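Local coordinates for StiE protein (Stigmatella aurantiaca, PDB 6ECX) that is a polyketide synthase module whose O-methyltransferase domain, the part in this chain, binds S-adenosylmethionine, the cofactor for methylating an oxygen of a polyketide intermediate, at residues N236-Y247 with F268-R279. Sequence-based numbering, arbitrary orientation.
Sequences NEVANCLHNPDY and FGSYENVYKALR
This helix-helix packing lies beside the Rossmann-like sheet of the S-adenosylmethionine-dependent methyltransferase domain, where Ala-239 of helix 236-242 packs on Leu-278 and Arg-279 of helix 268-279. The segment axes approach to 9.2 Å at 141°, nearer antiparallel than perpendicular. The backbones come nearest at the alanine, Ala-239 CA lying 5.6 Å from Tyr-275 CA. Ala-239 CB sits over one guanidinium face of Arg-279, offset toward the rim, while Val-238 CG1 meets Leu-278 CD1 at 3.8 Å. The face of Leu-278 and Val-238 continues onto strand 283-292. Arg-279 grips Asn-240 end-on, both terminal nitrogens reaching the single oxygen OD1: NH2 at 2.9 Å in the carbonyl plane, NH1 from 45° above it. Asn-240 ND2 bonds Phe-43 O, which fixes the amide's rotation. Arg-279 CG lies over one face of the Tyr-275 ring, offset toward the rim, and the bend at chi2 turns the chain back so that NE reaches Tyr-275 OH at 2.9 Å. That hydroxyl also shares a hydrogen bond with His-243 ND1, 2.7 Å away at the imidazole edge; the two rings meet rim to rim, planes 44° apart. At the end of the type I turn 244-247, Tyr-247 OH makes a weak hydrogen bond to Phe-268 O, and Glu-272 OE1 lies 3.6 Å from Tyr-247 CE2.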
ATOM      1  N   ASN A 236     -14.366  -0.182  -4.648  1.00 52.88           N
ATOM      2  CA  ASN A 236     -15.138  -0.043  -5.882  1.00 56.98           C
ATOM      3  C   ASN A 236     -14.282   0.518  -7.010  1.00 61.16           C
ATOM      4  O   ASN A 236     -14.431   0.118  -8.173  1.00 59.69           O
ATOM      5  CB  ASN A 236     -16.353   0.855  -5.640  1.00 59.79           C
ATOM      6  CG  ASN A 236     -17.057   1.242  -6.935  1.00 63.20           C
ATOM      7  OD1 ASN A 236     -17.805   0.454  -7.497  1.00 66.40           O
ATOM      8  ND2 ASN A 236     -16.808   2.460  -7.412  1.00 66.84           N
ATOM      9  N   GLU A 237     -13.375   1.440  -6.678  1.00 55.74           N
ATOM     10  CA  GLU A 237     -12.582   2.115  -7.692  1.00 56.17           C
ATOM     11  C   GLU A 237     -11.371   1.295  -8.100  1.00 52.71           C
ATOM     12  O   GLU A 237     -10.918   1.388  -9.247  1.00 56.60           O
ATOM     13  CB  GLU A 237     -12.139   3.487  -7.178  1.00 48.19           C
ATOM     14  CG  GLU A 237     -13.307   4.471  -7.018  1.00 60.81           C
ATOM     15  CD  GLU A 237     -14.211   4.145  -5.837  1.00 56.32           C
ATOM     16  OE1 GLU A 237     -13.710   3.579  -4.841  1.00 56.25           O
ATOM     17  OE2 GLU A 237     -15.422   4.455  -5.905  1.00 57.88           O
ATOM     18  N   VAL A 238     -10.816   0.524  -7.167  1.00 50.29           N
ATOM     19  CA  VAL A 238      -9.774  -0.430  -7.523  1.00 50.44           C
ATOM     20  C   VAL A 238     -10.349  -1.510  -8.433  1.00 53.73           C
ATOM     21  O   VAL A 238      -9.750  -1.872  -9.458  1.00 52.74           O
ATOM     22  CB  VAL A 238      -9.152  -1.004  -6.236  1.00 53.42           C
ATOM     23  CG1 VAL A 238      -8.470  -2.319  -6.507  1.00 64.37           C
ATOM     24  CG2 VAL A 238      -8.157  -0.003  -5.663  1.00 51.02           C
ATOM     25  N   ALA A 239     -11.544  -2.002  -8.102  1.00 52.96           N
ATOM     26  CA  ALA A 239     -12.207  -2.987  -8.960  1.00 56.03           C
ATOM     27  C   ALA A 239     -12.537  -2.390 -10.326  1.00 60.29           C
ATOM     28  O   ALA A 239     -12.474  -3.084 -11.347  1.00 60.30           O
ATOM     29  CB  ALA A 239     -13.471  -3.517  -8.277  1.00 57.50           C
ATOM     30  N   ASN A 240     -12.894  -1.101 -10.366  1.00 66.46           N
ATOM     31  CA  ASN A 240     -13.089  -0.433 -11.653  1.00 69.89           C
ATOM     32  C   ASN A 240     -11.814  -0.457 -12.487  1.00 69.43           C
ATOM     33  O   ASN A 240     -11.872  -0.520 -13.721  1.00 65.42           O
ATOM     34  CB  ASN A 240     -13.530   1.018 -11.451  1.00 70.26           C
ATOM     35  CG  ASN A 240     -14.967   1.145 -10.998  1.00 68.06           C
ATOM     36  OD1 ASN A 240     -15.761   0.201 -11.084  1.00 64.57           O
ATOM     37  ND2 ASN A 240     -15.316   2.337 -10.524  1.00 64.73           N
ATOM     38  N   CYS A 241     -10.650  -0.370 -11.833  1.00 60.70           N
ATOM     39  CA  CYS A 241      -9.395  -0.396 -12.576  1.00 63.14           C
ATOM     40  C   CYS A 241      -9.171  -1.759 -13.222  1.00 63.52           C
ATOM     41  O   CYS A 241      -8.680  -1.846 -14.355  1.00 67.44           O
ATOM     42  CB  CYS A 241      -8.226  -0.029 -11.652  1.00 64.28           C
ATOM     43  SG  CYS A 241      -6.603  -0.036 -12.459  1.00 65.11           S
ATOM     44  N   LEU A 242      -9.546  -2.831 -12.524  1.00 64.34           N
ATOM     45  CA  LEU A 242      -9.347  -4.195 -12.997  1.00 68.50           C
ATOM     46  C   LEU A 242     -10.466  -4.678 -13.907  1.00 68.41           C
ATOM     47  O   LEU A 242     -10.361  -5.782 -14.451  1.00 72.55           O
ATOM     48  CB  LEU A 242      -9.214  -5.146 -11.803  1.00 68.73           C
ATOM     49  CG  LEU A 242      -8.082  -4.780 -10.846  1.00 69.19           C
ATOM     50  CD1 LEU A 242      -8.025  -5.747  -9.679  1.00 73.19           C
ATOM     51  CD2 LEU A 242      -6.773  -4.778 -11.614  1.00 61.76           C
ATOM     52  N   HIS A 243     -11.515  -3.879 -14.093  1.00 63.96           N
ATOM     53  CA  HIS A 243     -12.656  -4.295 -14.903  1.00 71.13           C
ATOM     54  C   HIS A 243     -12.238  -4.567 -16.347  1.00 74.12           C
ATOM     55  O   HIS A 243     -11.628  -3.718 -17.003  1.00 73.52           O
ATOM     56  CB  HIS A 243     -13.740  -3.217 -14.852  1.00 75.09           C
ATOM     57  CG  HIS A 243     -15.046  -3.648 -15.434  1.00 84.72           C
ATOM     58  ND1 HIS A 243     -15.914  -4.488 -14.771  1.00 87.50           N
ATOM     59  CD2 HIS A 243     -15.630  -3.363 -16.622  1.00 87.54           C
ATOM     60  CE1 HIS A 243     -16.976  -4.705 -15.526  1.00 89.09           C
ATOM     61  NE2 HIS A 243     -16.830  -4.032 -16.653  1.00 90.76           N
ATOM     62  N   ASN A 244     -12.585  -5.760 -16.841  1.00 72.60           N
ATOM     63  CA  ASN A 244     -12.172  -6.217 -18.168  1.00 75.30           C
ATOM     64  C   ASN A 244     -13.186  -7.258 -18.623  1.00 79.08           C
ATOM     65  O   ASN A 244     -13.077  -8.441 -18.262  1.00 80.45           O
ATOM     66  CB  ASN A 244     -10.759  -6.797 -18.152  1.00 74.82           C
ATOM     67  CG  ASN A 244     -10.174  -6.999 -19.556  1.00 84.39           C
ATOM     68  OD1 ASN A 244     -10.867  -7.405 -20.495  1.00 85.82           O
ATOM     69  ND2 ASN A 244      -8.883  -6.717 -19.693  1.00 76.20           N
ATOM     70  N   PRO A 245     -14.200  -6.861 -19.402  1.00 88.96           N
ATOM     71  CA  PRO A 245     -15.202  -7.836 -19.867  1.00 85.13           C
ATOM     72  C   PRO A 245     -14.648  -8.887 -20.821  1.00 97.63           C
ATOM     73  O   PRO A 245     -15.326  -9.897 -21.046  1.00 99.44           O
ATOM     74  CB  PRO A 245     -16.254  -6.965 -20.572  1.00 86.51           C
ATOM     75  CG  PRO A 245     -15.981  -5.573 -20.149  1.00 87.07           C
ATOM     76  CD  PRO A 245     -14.519  -5.493 -19.840  1.00 87.91           C
ATOM     77  N   ASP A 246     -13.456  -8.686 -21.390  1.00 92.98           N
ATOM     78  CA  ASP A 246     -12.838  -9.640 -22.307  1.00 92.94           C
ATOM     79  C   ASP A 246     -11.533 -10.184 -21.735  1.00 91.63           C
ATOM     80  O   ASP A 246     -10.637 -10.584 -22.486  1.00 91.53           O
ATOM     81  CB  ASP A 246     -12.601  -9.002 -23.676  1.00 91.96           C
ATOM     82  CG  ASP A 246     -12.560 -10.025 -24.804  1.00 96.50           C
ATOM     83  OD1 ASP A 246     -13.595 -10.678 -25.057  1.00104.63           O
ATOM     84  OD2 ASP A 246     -11.497 -10.162 -25.444  1.00 97.23           O
ATOM     85  N   TYR A 247     -11.428 -10.212 -20.398  1.00 86.39           N
ATOM     86  CA  TYR A 247     -10.177 -10.575 -19.735  1.00 93.43           C
ATOM     87  C   TYR A 247      -9.692 -11.959 -20.138  1.00 88.31           C
ATOM     88  O   TYR A 247      -8.481 -12.194 -20.197  1.00100.41           O
ATOM     89  CB  TYR A 247     -10.342 -10.515 -18.213  1.00 92.20           C
ATOM     90  CG  TYR A 247      -9.126 -11.001 -17.447  1.00 95.87           C
ATOM     91  CD1 TYR A 247      -8.111 -10.118 -17.084  1.00 91.10           C
ATOM     92  CD2 TYR A 247      -8.988 -12.343 -17.093  1.00 99.64           C
ATOM     93  CE1 TYR A 247      -6.993 -10.560 -16.389  1.00 97.97           C
ATOM     94  CE2 TYR A 247      -7.876 -12.792 -16.402  1.00101.84           C
ATOM     95  CZ  TYR A 247      -6.884 -11.899 -16.050  1.00103.48           C
ATOM     96  OH  TYR A 247      -5.777 -12.345 -15.360  1.00107.35           O
ATOM     97  N   PHE A 268      -1.708 -13.750 -11.885  1.00135.45           N
ATOM     98  CA  PHE A 268      -2.765 -12.898 -12.410  1.00135.15           C
ATOM     99  C   PHE A 268      -4.133 -13.565 -12.380  1.00131.82           C
ATOM    100  O   PHE A 268      -5.140 -12.885 -12.601  1.00139.46           O
ATOM    101  CB  PHE A 268      -2.411 -12.434 -13.828  1.00139.14           C
ATOM    102  CG  PHE A 268      -1.364 -11.358 -13.845  1.00138.53           C
ATOM    103  CD1 PHE A 268      -1.725 -10.022 -13.841  1.00135.62           C
ATOM    104  CD2 PHE A 268      -0.019 -11.681 -13.812  1.00140.73           C
ATOM    105  CE1 PHE A 268      -0.766  -9.026 -13.830  1.00133.15           C
ATOM    106  CE2 PHE A 268       0.945 -10.690 -13.800  1.00139.26           C
ATOM    107  CZ  PHE A 268       0.569  -9.360 -13.806  1.00134.97           C
ATOM    108  N   GLY A 269      -4.193 -14.872 -12.109  1.00118.18           N
ATOM    109  CA  GLY A 269      -5.434 -15.460 -11.640  1.00106.72           C
ATOM    110  C   GLY A 269      -5.787 -15.010 -10.234  1.00105.64           C
ATOM    111  O   GLY A 269      -6.963 -14.802  -9.918  1.00 94.47           O
ATOM    112  N   SER A 270      -4.778 -14.841  -9.370  1.00110.79           N
ATOM    113  CA  SER A 270      -5.038 -14.327  -8.029  1.00121.52           C
ATOM    114  C   SER A 270      -5.641 -12.933  -8.078  1.00122.99           C
ATOM    115  O   SER A 270      -6.355 -12.531  -7.152  1.00121.43           O
ATOM    116  CB  SER A 270      -3.750 -14.307  -7.200  1.00126.40           C
ATOM    117  OG  SER A 270      -3.334 -15.615  -6.853  1.00135.49           O
ATOM    118  N   TYR A 271      -5.368 -12.185  -9.148  1.00123.04           N
ATOM    119  CA  TYR A 271      -5.894 -10.834  -9.271  1.00116.17           C
ATOM    120  C   TYR A 271      -7.366 -10.827  -9.675  1.00108.94           C
ATOM    121  O   TYR A 271      -8.120  -9.958  -9.218  1.00104.17           O
ATOM    122  CB  TYR A 271      -5.054 -10.036 -10.273  1.00121.90           C
ATOM    123  CG  TYR A 271      -3.614  -9.816  -9.837  1.00132.00           C
ATOM    124  CD1 TYR A 271      -3.218 -10.044  -8.523  1.00137.04           C
ATOM    125  CD2 TYR A 271      -2.655  -9.375 -10.740  1.00138.64           C
ATOM    126  CE1 TYR A 271      -1.905  -9.843  -8.124  1.00140.42           C
ATOM    127  CE2 TYR A 271      -1.339  -9.170 -10.348  1.00142.98           C
ATOM    128  CZ  TYR A 271      -0.971  -9.404  -9.038  1.00144.13           C
ATOM    129  OH  TYR A 271       0.332  -9.206  -8.640  1.00146.42           O
ATOM    130  N   GLU A 272      -7.800 -11.780 -10.508  1.00102.16           N
ATOM    131  CA  GLU A 272      -9.216 -11.841 -10.858  1.00100.31           C
ATOM    132  C   GLU A 272     -10.067 -12.292  -9.671  1.00101.68           C
ATOM    133  O   GLU A 272     -11.215 -11.853  -9.534  1.00107.41           O
ATOM    134  CB  GLU A 272      -9.436 -12.758 -12.069  1.00100.99           C
ATOM    135  CG  GLU A 272      -9.367 -14.250 -11.771  1.00104.88           C
ATOM    136  CD  GLU A 272      -9.433 -15.117 -13.018  1.00117.93           C
ATOM    137  OE1 GLU A 272      -9.940 -14.646 -14.060  1.00119.81           O
ATOM    138  OE2 GLU A 272      -8.975 -16.279 -12.956  1.00122.47           O
ATOM    139  N   ASN A 273      -9.529 -13.157  -8.803  1.00 93.66           N
ATOM    140  CA  ASN A 273     -10.259 -13.527  -7.593  1.00 93.23           C
ATOM    141  C   ASN A 273     -10.389 -12.342  -6.646  1.00 85.80           C
ATOM    142  O   ASN A 273     -11.354 -12.259  -5.878  1.00 88.87           O
ATOM    143  CB  ASN A 273      -9.564 -14.690  -6.891  1.00 94.76           C
ATOM    144  CG  ASN A 273      -9.522 -15.934  -7.741  1.00105.87           C
ATOM    145  OD1 ASN A 273     -10.446 -16.207  -8.505  1.00110.98           O
ATOM    146  ND2 ASN A 273      -8.440 -16.694  -7.622  1.00111.44           N
ATOM    147  N   VAL A 274      -9.429 -11.421  -6.685  1.00 79.61           N
ATOM    148  CA  VAL A 274      -9.560 -10.199  -5.907  1.00 70.89           C
ATOM    149  C   VAL A 274     -10.663  -9.317  -6.487  1.00 71.32           C
ATOM    150  O   VAL A 274     -11.397  -8.653  -5.745  1.00 73.12           O
ATOM    151  CB  VAL A 274      -8.198  -9.484  -5.830  1.00 72.41           C
ATOM    152  CG1 VAL A 274      -8.346  -8.060  -5.310  1.00 67.78           C
ATOM    153  CG2 VAL A 274      -7.250 -10.263  -4.920  1.00 75.59           C
ATOM    154  N   TYR A 275     -10.826  -9.324  -7.816  1.00 70.94           N
ATOM    155  CA  TYR A 275     -11.899  -8.544  -8.436  1.00 75.81           C
ATOM    156  C   TYR A 275     -13.267  -8.979  -7.921  1.00 75.42           C
ATOM    157  O   TYR A 275     -14.067  -8.150  -7.473  1.00 73.88           O
ATOM    158  CB  TYR A 275     -11.850  -8.665  -9.964  1.00 73.93           C
ATOM    159  CG  TYR A 275     -12.989  -7.925 -10.641  1.00 67.61           C
ATOM    160  CD1 TYR A 275     -12.882  -6.565 -10.927  1.00 74.06           C
ATOM    161  CD2 TYR A 275     -14.181  -8.570 -10.958  1.00 73.87           C
ATOM    162  CE1 TYR A 275     -13.920  -5.873 -11.523  1.00 65.93           C
ATOM    163  CE2 TYR A 275     -15.231  -7.886 -11.550  1.00 80.66           C
ATOM    164  CZ  TYR A 275     -15.090  -6.540 -11.832  1.00 80.30           C
ATOM    165  OH  TYR A 275     -16.122  -5.851 -12.424  1.00 79.78           O
ATOM    166  N   LYS A 276     -13.558 -10.281  -8.001  1.00 70.31           N
ATOM    167  CA  LYS A 276     -14.818 -10.804  -7.477  1.00 74.28           C
ATOM    168  C   LYS A 276     -14.981 -10.475  -5.997  1.00 77.00           C
ATOM    169  O   LYS A 276     -16.035  -9.993  -5.561  1.00 76.40           O
ATOM    170  CB  LYS A 276     -14.878 -12.315  -7.698  1.00 82.06           C
ATOM    171  CG  LYS A 276     -16.271 -12.899  -7.576  1.00 90.52           C
ATOM    172  CD  LYS A 276     -16.331 -14.291  -8.190  1.00 93.39           C
ATOM    173  CE  LYS A 276     -17.718 -14.593  -8.731  1.00 95.86           C
ATOM    174  NZ  LYS A 276     -17.798 -15.925  -9.403  1.00102.40           N
ATOM    175  N   ALA A 277     -13.937 -10.727  -5.210  1.00 72.25           N
ATOM    176  CA  ALA A 277     -14.026 -10.490  -3.776  1.00 76.02           C
ATOM    177  C   ALA A 277     -14.317  -9.023  -3.478  1.00 73.35           C
ATOM    178  O   ALA A 277     -15.086  -8.708  -2.564  1.00 74.04           O
ATOM    179  CB  ALA A 277     -12.733 -10.946  -3.100  1.00 73.46           C
ATOM    180  N   LEU A 278     -13.724  -8.114  -4.253  1.00 68.81           N
ATOM    181  CA  LEU A 278     -13.972  -6.689  -4.055  1.00 63.43           C
ATOM    182  C   LEU A 278     -15.393  -6.314  -4.462  1.00 71.71           C
ATOM    183  O   LEU A 278     -16.096  -5.614  -3.718  1.00 67.70           O
ATOM    184  CB  LEU A 278     -12.944  -5.872  -4.838  1.00 58.21           C
ATOM    185  CG  LEU A 278     -11.515  -5.857  -4.279  1.00 60.73           C
ATOM    186  CD1 LEU A 278     -10.563  -5.227  -5.281  1.00 64.12           C
ATOM    187  CD2 LEU A 278     -11.462  -5.106  -2.948  1.00 55.31           C
ATOM    188  N   ARG A 279     -15.835  -6.772  -5.645  1.00 71.60           N
ATOM    189  CA  ARG A 279     -17.206  -6.517  -6.083  1.00 65.75           C
ATOM    190  C   ARG A 279     -18.212  -7.098  -5.101  1.00 73.80           C
ATOM    191  O   ARG A 279     -19.233  -6.469  -4.798  1.00 78.16           O
ATOM    192  CB  ARG A 279     -17.448  -7.103  -7.478  1.00 69.02           C
ATOM    193  CG  ARG A 279     -16.803  -6.359  -8.635  1.00 73.05           C
ATOM    194  CD  ARG A 279     -17.317  -4.924  -8.794  1.00 69.56           C
ATOM    195  NE  ARG A 279     -16.845  -4.354 -10.053  1.00 68.26           N
ATOM    196  CZ  ARG A 279     -16.497  -3.083 -10.243  1.00 72.66           C
ATOM    197  NH1 ARG A 279     -16.551  -2.206  -9.243  1.00 70.70           N
ATOM    198  NH2 ARG A 279     -16.072  -2.697 -11.444  1.00 71.91           N
TER